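Long-range contact in translation initiation factor eIF2B subunit epsilon (Schizosaccharomyces pombe, PDB 5B04), which forms part of the eIF2B complex, which catalyses exchange of GDP for GTP on the gamma subunit of translation initiation factor eIF2: residues S174-I179 against V214-I219. Residues are numbered along the deposited sequence; the frame is centred on the assembly and turned at random.
Sequences SSVFVI and VRNDLI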
loop_
_atom_site.group_PDB
_atom_site.type_symbol
_atom_site.label_atom_id
_atom_site.label_comp_id
_atom_site.label_asym_id
_atom_site.label_seq_id
_atom_site.Cartn_x
_atom_site.Cartn_y
_atom_site.Cartn_z
ATOM N N SER I 174 -20.853 -11.868 53.128
ATOM C CA SER I 174 -19.517 -12.119 53.660
ATOM C C SER I 174 -19.487 -13.404 54.481
ATOM O O SER I 174 -19.934 -13.429 55.627
ATOM C CB SER I 174 -19.044 -10.942 54.515
ATOM O OG SER I 174 -17.727 -11.155 54.993
ATOM N N SER I 175 -18.955 -14.467 53.887
ATOM C CA SER I 175 -18.889 -15.763 54.549
ATOM C C SER I 175 -17.635 -16.527 54.142
ATOM O O SER I 175 -17.105 -16.330 53.048
ATOM C CB SER I 175 -20.133 -16.593 54.223
ATOM O OG SER I 175 -21.321 -15.876 54.511
ATOM N N VAL I 176 -17.163 -17.400 55.026
ATOM C CA VAL I 176 -16.012 -18.242 54.722
ATOM C C VAL I 176 -16.457 -19.621 54.253
ATOM O O VAL I 176 -17.162 -20.335 54.968
ATOM C CB VAL I 176 -15.081 -18.404 55.938
ATOM C CG1 VAL I 176 -13.969 -19.395 55.623
ATOM C CG2 VAL I 176 -14.498 -17.063 56.343
ATOM N N PHE I 177 -16.044 -19.987 53.045
ATOM C CA PHE I 177 -16.330 -21.306 52.501
ATOM C C PHE I 177 -15.065 -22.155 52.464
ATOM O O PHE I 177 -13.986 -21.658 52.141
ATOM C CB PHE I 177 -16.924 -21.199 51.093
ATOM C CG PHE I 177 -18.336 -20.683 51.060
ATOM C CD1 PHE I 177 -18.600 -19.332 51.216
ATOM C CD2 PHE I 177 -19.396 -21.548 50.852
ATOM C CE1 PHE I 177 -19.899 -18.857 51.179
ATOM C CE2 PHE I 177 -20.696 -21.079 50.812
ATOM C CZ PHE I 177 -20.947 -19.731 50.976
ATOM N N VAL I 178 -15.199 -23.431 52.805
ATOM C CA VAL I 178 -14.105 -24.381 52.640
ATOM C C VAL I 178 -14.564 -25.489 51.704
ATOM O O VAL I 178 -15.403 -26.314 52.064
ATOM C CB VAL I 178 -13.646 -24.977 53.979
ATOM C CG1 VAL I 178 -12.549 -26.006 53.750
ATOM C CG2 VAL I 178 -13.164 -23.877 54.911
ATOM N N ILE I 179 -14.013 -25.496 50.496
ATOM C CA ILE I 179 -14.531 -26.339 49.429
ATOM C C ILE I 179 -13.502 -27.346 48.920
ATOM O O ILE I 179 -12.318 -27.033 48.800
ATOM C CB ILE I 179 -15.013 -25.479 48.243
ATOM C CG1 ILE I 179 -15.595 -24.154 48.743
ATOM C CG2 ILE I 179 -16.030 -26.234 47.413
ATOM C CD1 ILE I 179 -16.127 -23.264 47.643
ATOM N N VAL I 214 -9.937 -22.775 51.247
ATOM C CA VAL I 214 -10.592 -21.850 52.163
ATOM C C VAL I 214 -10.767 -20.505 51.472
ATOM O O VAL I 214 -9.788 -19.834 51.146
ATOM C CB VAL I 214 -9.790 -21.663 53.462
ATOM C CG1 VAL I 214 -10.508 -20.699 54.391
ATOM C CG2 VAL I 214 -9.569 -23.004 54.143
ATOM N N ARG I 215 -12.016 -20.111 51.247
ATOM C CA ARG I 215 -12.295 -18.945 50.419
ATOM C C ARG I 215 -13.079 -17.855 51.145
ATOM O O ARG I 215 -14.238 -18.045 51.516
ATOM C CB ARG I 215 -13.050 -19.373 49.160
ATOM C CG ARG I 215 -12.352 -20.471 48.376
ATOM C CD ARG I 215 -12.937 -20.628 46.984
ATOM N NE ARG I 215 -12.679 -19.457 46.154
ATOM C CZ ARG I 215 -12.902 -19.406 44.845
ATOM N NH1 ARG I 215 -13.386 -20.466 44.210
ATOM N NH2 ARG I 215 -12.637 -18.296 44.167
ATOM N N ASN I 216 -12.430 -16.712 51.341
ATOM C CA ASN I 216 -13.083 -15.531 51.890
ATOM C C ASN I 216 -13.322 -14.515 50.775
ATOM O O ASN I 216 -13.634 -13.350 51.024
ATOM C CB ASN I 216 -12.237 -14.923 53.013
ATOM C CG ASN I 216 -12.981 -13.858 53.798
ATOM O OD1 ASN I 216 -14.210 -13.787 53.760
ATOM N ND2 ASN I 216 -12.238 -13.021 54.511
ATOM N N ASP I 217 -13.175 -14.975 49.537
ATOM C CA ASP I 217 -13.323 -14.111 48.372
ATOM C C ASP I 217 -14.668 -14.310 47.684
ATOM O O ASP I 217 -14.914 -13.749 46.617
ATOM C CB ASP I 217 -12.193 -14.368 47.374
ATOM C CG ASP I 217 -12.201 -15.786 46.837
ATOM O OD1 ASP I 217 -12.285 -16.729 47.650
ATOM O OD2 ASP I 217 -12.133 -15.959 45.601
ATOM N N LEU I 218 -15.538 -15.107 48.292
ATOM C CA LEU I 218 -16.802 -15.461 47.660
ATOM C C LEU I 218 -17.966 -14.587 48.116
ATOM O O LEU I 218 -18.052 -14.199 49.281
ATOM C CB LEU I 218 -17.130 -16.932 47.927
ATOM C CG LEU I 218 -16.145 -17.944 47.345
ATOM C CD1 LEU I 218 -16.620 -19.367 47.597
ATOM C CD2 LEU I 218 -15.943 -17.695 45.858
ATOM N N ILE I 219 -18.856 -14.277 47.178
ATOM C CA ILE I 219 -20.110 -13.608 47.495
ATOM C C ILE I 219 -21.222 -14.642 47.622
ATOM O O ILE I 219 -21.549 -15.337 46.658
ATOM C CB ILE I 219 -20.497 -12.567 46.426
ATOM C CG1 ILE I 219 -19.598 -11.334 46.531
ATOM C CG2 ILE I 219 -21.955 -12.160 46.580
ATOM C CD1 ILE I 219 -20.006 -10.201 45.611
#
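F177 and R215 form an antiparallel hydrogen-bonded pair in the mixed sheet of the nucleotidyltransferase-like domain, joining strand 175-179 to the broken strand 212-226. R215 N bonds F177 O at 2.7 Å and F177 N returns a bond to R215 O at 3.1 Å. V178 and V214 follow as the non-hydrogen-bonded pair. On their face of the sheet V178 CG2 lies 3.8 Å from V214 CG2, the two valines running alongside each other, and V214 CG1 also meets V176 CG1.

The other face belongs to F177, I179, R215 and L218. L218 CD1 packs at 4.0 Å from F177 CB and meets I179 CD1 tip to tip at 3.9 Å, while strand 260-266 adds C263 and V265 to this apolar cluster. Within segment 214-219, a turn about the CG-CD bond of R215 (chi3 67°) swings its guanidinium round to D217 in a bidentate, side-on salt bridge: NE bonds OD1 at 3.1 Å and NH2 bonds OD2 at 2.8 Å, each carboxylate oxygen using its syn lone pair. L218 CD2 lies over one face of the guanidinium, and E161 is a second acidic partner for NH2.

The N216 amide bridges the interface: its OD1 takes bonds from R169 and N192 of the same chain, its ND2 bonds L225 O of the gamma subunit, and V214 and R215 carry the sheet on into a gamma strand. The carboxylates of D217 and E161 probably offset the charge of buried R215, whose NH2 also lies close to R230 of the gamma subunit.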